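PDB 6HZI: peptidoglycan D,D-transpeptidase FtsI from Burkholderia pseudomallei, which probably cross-links the peptide stems of peptidoglycan in the bacterial cell wall, as penicillin-binding protein 3 transpeptidases do during cell division. Local coordinates for residues Thr43-Leu49 and Pro205-Thr211; Lys28-Gly34 and Ser295-Thr301. All coordinates share one frame; numbering follows the deposited sequence.

Interaction 1 of 2, residues Thr43-Leu49 and Pro205-Thr211; sequences TGEVLSL and PVTIFKT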
loop_
_atom_site.group_PDB
_atom_site.type_symbol
_atom_site.label_atom_id
_atom_site.label_comp_id
_atom_site.label_asym_id
_atom_site.label_seq_id
_atom_site.Cartn_x
_atom_site.Cartn_y
_atom_site.Cartn_z
ATOM N N THR A 43 9.594 -11.377 -10.058
ATOM C CA THR A 43 10.959 -10.896 -10.413
ATOM C C THR A 43 11.299 -9.586 -9.714
ATOM O O THR A 43 12.481 -9.215 -9.809
ATOM C CB THR A 43 11.066 -10.694 -11.929
ATOM O OG1 THR A 43 10.165 -9.646 -12.335
ATOM C CG2 THR A 43 10.730 -11.971 -12.676
ATOM N N GLY A 44 10.297 -8.852 -9.183
ATOM C CA GLY A 44 10.483 -7.450 -8.718
ATOM C C GLY A 44 10.768 -6.454 -9.847
ATOM O O GLY A 44 11.140 -5.315 -9.530
ATOM N N GLU A 45 10.565 -6.836 -11.118
ATOM C CA GLU A 45 10.718 -5.934 -12.276
ATOM C C GLU A 45 9.603 -4.894 -12.279
ATOM O O GLU A 45 8.433 -5.236 -12.104
ATOM C CB GLU A 45 10.655 -6.734 -13.574
ATOM C CG GLU A 45 11.830 -7.676 -13.745
ATOM C CD GLU A 45 11.810 -8.540 -15.002
ATOM O OE1 GLU A 45 10.904 -8.373 -15.812
ATOM O OE2 GLU A 45 12.727 -9.356 -15.169
ATOM N N VAL A 46 9.956 -3.642 -12.485
ATOM C CA VAL A 46 8.977 -2.552 -12.700
ATOM C C VAL A 46 8.442 -2.663 -14.136
ATOM O O VAL A 46 9.243 -2.474 -15.093
ATOM C CB VAL A 46 9.636 -1.192 -12.449
ATOM C CG1 VAL A 46 8.691 -0.024 -12.734
ATOM C CG2 VAL A 46 10.214 -1.093 -11.047
ATOM N N LEU A 47 7.140 -2.938 -14.294
ATOM C CA LEU A 47 6.499 -3.050 -15.634
ATOM C C LEU A 47 6.052 -1.650 -16.077
ATOM O O LEU A 47 5.997 -1.400 -17.295
ATOM C CB LEU A 47 5.329 -4.048 -15.612
ATOM C CG LEU A 47 5.686 -5.452 -15.121
ATOM C CD1 LEU A 47 4.471 -6.398 -15.162
ATOM C CD2 LEU A 47 6.818 -5.973 -15.973
ATOM N N SER A 48 5.790 -0.741 -15.136
ATOM C CA SER A 48 5.408 0.631 -15.513
ATOM C C SER A 48 5.758 1.556 -14.380
ATOM O O SER A 48 5.833 1.112 -13.216
ATOM C CB SER A 48 3.944 0.773 -15.872
ATOM O OG SER A 48 3.115 0.571 -14.726
ATOM N N LEU A 49 5.951 2.809 -14.749
ATOM C CA LEU A 49 6.377 3.843 -13.799
ATOM C C LEU A 49 5.962 5.168 -14.420
ATOM O O LEU A 49 6.502 5.520 -15.477
ATOM C CB LEU A 49 7.883 3.723 -13.545
ATOM C CG LEU A 49 8.417 4.673 -12.469
ATOM C CD1 LEU A 49 7.999 4.232 -11.088
ATOM C CD2 LEU A 49 9.920 4.749 -12.530
ATOM N N PRO A 205 13.988 -7.170 -4.685
ATOM C CA PRO A 205 14.671 -5.988 -5.207
ATOM C C PRO A 205 13.802 -5.446 -6.348
ATOM O O PRO A 205 13.395 -6.204 -7.219
ATOM C CB PRO A 205 16.029 -6.492 -5.731
ATOM C CG PRO A 205 16.136 -7.913 -5.215
ATOM C CD PRO A 205 14.728 -8.409 -4.967
ATOM N N VAL A 206 13.480 -4.164 -6.308
ATOM C CA VAL A 206 12.605 -3.579 -7.352
ATOM C C VAL A 206 13.492 -2.763 -8.264
ATOM O O VAL A 206 14.051 -1.778 -7.810
ATOM C CB VAL A 206 11.444 -2.759 -6.772
ATOM C CG1 VAL A 206 10.663 -2.081 -7.877
ATOM C CG2 VAL A 206 10.541 -3.653 -5.928
ATOM N N THR A 207 13.485 -3.133 -9.528
ATOM C CA THR A 207 14.539 -2.793 -10.507
ATOM C C THR A 207 13.810 -2.384 -11.786
ATOM O O THR A 207 12.760 -3.024 -12.055
ATOM C CB THR A 207 15.460 -4.020 -10.662
ATOM O OG1 THR A 207 16.476 -3.709 -11.600
ATOM C CG2 THR A 207 14.739 -5.299 -11.095
ATOM N N ILE A 208 14.369 -1.424 -12.529
ATOM C CA ILE A 208 13.955 -1.041 -13.900
ATOM C C ILE A 208 14.698 -1.874 -14.952
ATOM O O ILE A 208 14.512 -1.592 -16.121
ATOM C CB ILE A 208 14.189 0.464 -14.061
ATOM C CG1 ILE A 208 13.239 1.193 -13.132
ATOM C CG2 ILE A 208 13.982 0.941 -15.469
ATOM C CD1 ILE A 208 13.573 2.617 -12.991
ATOM N N PHE A 209 15.414 -2.926 -14.575
ATOM C CA PHE A 209 16.154 -3.811 -15.512
ATOM C C PHE A 209 15.623 -5.233 -15.404
ATOM O O PHE A 209 15.218 -5.636 -14.315
ATOM C CB PHE A 209 17.657 -3.805 -15.213
ATOM C CG PHE A 209 18.352 -2.531 -15.621
ATOM C CD1 PHE A 209 18.402 -1.452 -14.765
ATOM C CD2 PHE A 209 18.925 -2.404 -16.864
ATOM C CE1 PHE A 209 18.996 -0.264 -15.158
ATOM C CE2 PHE A 209 19.575 -1.238 -17.234
ATOM C CZ PHE A 209 19.604 -0.169 -16.376
ATOM N N LYS A 210 15.626 -5.963 -16.519
ATOM C CA LYS A 210 15.173 -7.379 -16.560
ATOM C C LYS A 210 16.172 -8.217 -15.775
ATOM O O LYS A 210 17.334 -7.876 -15.771
ATOM C CB LYS A 210 15.001 -7.875 -17.993
ATOM C CG LYS A 210 13.808 -7.256 -18.682
ATOM C CD LYS A 210 13.234 -8.071 -19.789
ATOM C CE LYS A 210 12.101 -7.332 -20.471
ATOM N NZ LYS A 210 11.675 -8.008 -21.720
ATOM N N THR A 211 15.665 -9.179 -15.031
ATOM C CA THR A 211 16.422 -10.149 -14.212
ATOM C C THR A 211 16.766 -11.367 -15.073
ATOM O O THR A 211 16.161 -11.503 -16.142
ATOM C CB THR A 211 15.536 -10.490 -13.015
ATOM O OG1 THR A 211 14.277 -11.079 -13.413
ATOM C CG2 THR A 211 15.292 -9.233 -12.211
HETATM O O HOH W 1 14.383 -7.768 -9.077
#
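E45 OE2 is gripped twice by one residue, T211: its backbone N donates over 2.9 Å in an almost straight bond (175°), and its hydroxyl OG1 donates from 2.9 Å as well. Both donors meet the anti side of the oxygen but from opposite faces of the carboxylate plane, which should resist rotation of the group. The first torsion of E45 (chi1 -67°) lays CG beside the backbone N, and from there the extended chain reaches T211. At its root, E45 N donates to T43 OG1 in an ST turn, and D40 also bonds that hydroxyl. The backbones meet in a single bridge, E45 with T207, where V46 N donates to T207 O (2.9 Å) and T207 N to G44 O (3.2 Å). This bridge joins an irregular loop between helices 187-198 and 225-238 to the beginning of strand 46-52, an outermost strand of the central antiparallel sheet of the transpeptidase domain. On the buried side, V46 CG2 presses on V206 CG1 at 3.4 Å, tight for two methyls, with the side chains crossing at about a right angle. V206 also packs on I39 of strand 33-40 and F188 of helix 187-198. A water donates to both T43 O and P205 O.

Interaction 2 of 2, residues Lys28-Gly34 and Ser295-Thr301; sequences KFHAKAG and SVDEPTT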
loop_
_atom_site.group_PDB
_atom_site.type_symbol
_atom_site.label_atom_id
_atom_site.label_comp_id
_atom_site.label_asym_id
_atom_site.label_seq_id
_atom_site.Cartn_x
_atom_site.Cartn_y
_atom_site.Cartn_z
ATOM N N LYS A 28 -10.123 14.164 -14.797
ATOM C CA LYS A 28 -11.522 13.909 -14.339
ATOM C C LYS A 28 -11.795 14.427 -12.912
ATOM O O LYS A 28 -12.936 14.764 -12.650
ATOM C CB LYS A 28 -11.827 12.407 -14.354
ATOM C CG LYS A 28 -13.150 12.017 -13.707
ATOM C CD LYS A 28 -13.730 10.727 -14.231
ATOM C CE LYS A 28 -15.224 10.600 -13.986
ATOM N NZ LYS A 28 -15.755 9.399 -14.679
ATOM N N PHE A 29 -10.821 14.411 -12.007
ATOM C CA PHE A 29 -10.926 14.840 -10.588
ATOM C C PHE A 29 -10.169 16.160 -10.397
ATOM O O PHE A 29 -10.012 16.606 -9.252
ATOM C CB PHE A 29 -10.390 13.790 -9.606
ATOM C CG PHE A 29 -11.028 12.421 -9.697
ATOM C CD1 PHE A 29 -12.391 12.250 -9.524
ATOM C CD2 PHE A 29 -10.254 11.281 -9.906
ATOM C CE1 PHE A 29 -12.971 10.987 -9.594
ATOM C CE2 PHE A 29 -10.833 10.020 -9.986
ATOM C CZ PHE A 29 -12.194 9.870 -9.828
ATOM N N HIS A 30 -9.736 16.789 -11.480
ATOM C CA HIS A 30 -9.059 18.120 -11.465
ATOM C C HIS A 30 -8.059 18.123 -10.321
ATOM O O HIS A 30 -8.188 18.961 -9.417
ATOM C CB HIS A 30 -10.060 19.295 -11.385
ATOM C CG HIS A 30 -11.030 19.297 -12.516
ATOM N ND1 HIS A 30 -12.170 18.459 -12.529
ATOM C CD2 HIS A 30 -11.006 19.949 -13.699
ATOM C CE1 HIS A 30 -12.812 18.620 -13.682
ATOM N NE2 HIS A 30 -12.119 19.531 -14.417
ATOM N N ALA A 31 -7.128 17.172 -10.353
ATOM C CA ALA A 31 -6.160 16.953 -9.260
ATOM C C ALA A 31 -4.926 17.765 -9.598
ATOM O O ALA A 31 -4.826 18.156 -10.774
ATOM C CB ALA A 31 -5.846 15.488 -9.113
ATOM N N LYS A 32 -4.036 17.965 -8.625
ATOM C CA LYS A 32 -2.749 18.670 -8.841
ATOM C C LYS A 32 -1.765 17.764 -9.609
ATOM O O LYS A 32 -0.885 18.299 -10.348
ATOM C CB LYS A 32 -2.223 19.143 -7.478
ATOM C CG LYS A 32 -0.721 19.333 -7.359
ATOM C CD LYS A 32 -0.281 19.908 -6.024
ATOM C CE LYS A 32 1.114 20.497 -6.129
ATOM N NZ LYS A 32 1.688 20.857 -4.810
ATOM N N ALA A 33 -1.865 16.443 -9.428
ATOM C CA ALA A 33 -0.801 15.474 -9.793
ATOM C C ALA A 33 -1.186 14.033 -9.429
ATOM O O ALA A 33 -2.025 13.769 -8.518
ATOM C CB ALA A 33 0.504 15.840 -9.121
ATOM N N GLY A 34 -0.536 13.110 -10.110
ATOM C CA GLY A 34 -0.768 11.679 -9.911
ATOM C C GLY A 34 0.501 10.886 -10.120
ATOM O O GLY A 34 1.383 11.359 -10.864
ATOM N N SER A 295 -1.446 6.945 -6.608
ATOM C CA SER A 295 -1.584 8.130 -5.725
ATOM C C SER A 295 -2.098 9.341 -6.534
ATOM O O SER A 295 -1.536 9.637 -7.609
ATOM C CB SER A 295 -0.288 8.362 -5.009
ATOM O OG SER A 295 -0.454 9.320 -3.974
ATOM N N VAL A 296 -3.180 9.979 -6.077
ATOM C CA VAL A 296 -3.798 11.179 -6.726
ATOM C C VAL A 296 -3.736 12.308 -5.695
ATOM O O VAL A 296 -4.393 12.206 -4.618
ATOM C CB VAL A 296 -5.230 10.902 -7.213
ATOM C CG1 VAL A 296 -5.917 12.107 -7.821
ATOM C CG2 VAL A 296 -5.260 9.742 -8.179
ATOM N N ASP A 297 -2.914 13.313 -5.980
ATOM C CA ASP A 297 -2.680 14.423 -5.046
ATOM C C ASP A 297 -3.731 15.514 -5.281
ATOM O O ASP A 297 -3.907 15.925 -6.449
ATOM C CB ASP A 297 -1.258 14.937 -5.203
ATOM C CG ASP A 297 -0.819 15.698 -3.976
ATOM O OD1 ASP A 297 -1.437 15.470 -2.897
ATOM O OD2 ASP A 297 0.095 16.542 -4.116
ATOM N N GLU A 298 -4.381 15.954 -4.189
ATOM C CA GLU A 298 -5.302 17.118 -4.101
ATOM C C GLU A 298 -6.298 17.097 -5.229
ATOM O O GLU A 298 -6.393 18.039 -6.008
ATOM C CB GLU A 298 -4.556 18.436 -4.144
ATOM C CG GLU A 298 -3.551 18.571 -3.030
ATOM C CD GLU A 298 -2.903 19.941 -3.037
ATOM O OE1 GLU A 298 -3.421 20.856 -3.782
ATOM O OE2 GLU A 298 -1.873 20.084 -2.309
ATOM N N PRO A 299 -7.123 16.036 -5.279
ATOM C CA PRO A 299 -8.282 16.002 -6.175
ATOM C C PRO A 299 -9.327 17.001 -5.666
ATOM O O PRO A 299 -9.292 17.345 -4.487
ATOM C CB PRO A 299 -8.824 14.582 -6.021
ATOM C CG PRO A 299 -8.374 14.166 -4.624
ATOM C CD PRO A 299 -7.081 14.908 -4.342
ATOM N N THR A 300 -10.215 17.468 -6.536
ATOM C CA THR A 300 -11.153 18.566 -6.184
ATOM C C THR A 300 -12.577 18.229 -6.615
ATOM O O THR A 300 -13.458 18.964 -6.172
ATOM C CB THR A 300 -10.700 19.923 -6.745
ATOM O OG1 THR A 300 -10.951 19.847 -8.151
ATOM C CG2 THR A 300 -9.261 20.279 -6.405
ATOM N N THR A 301 -12.803 17.183 -7.413
ATOM C CA THR A 301 -14.160 16.806 -7.891
ATOM C C THR A 301 -14.312 15.295 -7.755
ATOM O O THR A 301 -14.377 14.633 -8.802
ATOM C CB THR A 301 -14.469 17.333 -9.305
ATOM O OG1 THR A 301 -13.605 16.786 -10.300
ATOM C CG2 THR A 301 -14.363 18.841 -9.408
#
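S295 O receives a CA-H...O contact from G34 CA (3.2 Å) where strands 290-297 and 33-40 run antiparallel. V296 forms the non-hydrogen-bonded pair with G34, and its CG1, anti to the backbone N (chi1 177°), meets the methyl CB of A31 at 3.6 Å. D297 and A33 make the hydrogen-bonded pair: D297 N donates to A33 O over 2.7 Å, while K32 N, from the residue before A33, donates to D297 O in a more bent bond (141°). The K32 side chain lies alongside that of D297 and crosses E298, touching both carboxylates through its aliphatic CD, while NZ stays too far from D297 OD2 for a salt bridge. At E298 O the contact is again CA-H...O, from A31 CA. P299 lays its CB against F29 CB at 4.0 Å, and V309 packs on both residues. T300 N points almost straight at F29 O (2.9 Å), with T301 N as a weak second donor, and T300 OG1 donates to H30 O. Set between its own backbone N and carbonyl carbon (chi1 63°), T301 OG1 comes 3.1 Å from H30 ND1 in the imidazole plane, with either able to donate. T301 O sits at the edge of the F29 ring, 3.2 Å from CD1. What 295-301 packs against is a Schellman motif, with H30 as its C-prime residue, that ends helix 12-28 before the chain enters strand 33-40 of the antiparallel sheet.

Interactions 1 and 2 lie about 27 Å apart between centres, with nearest atoms about 8 Å apart, and do not touch. Both reach the same antiparallel sheet through the consecutive, neighbouring strands 33-40 and 46-52: interaction 2 is at the start of the first, beside strand 290-297, and interaction 1 at the start of the second, on the sheet's margin. Along the chain, the loop closed by 28-34 with 295-301 encloses interaction 1. That loop also includes S67, K70, S121 and K258, whose pattern is consistent with the SxxK, (S/Y)xN and K(T/S)G motifs of a penicillin-binding protein active site. None of these four belongs to either contact.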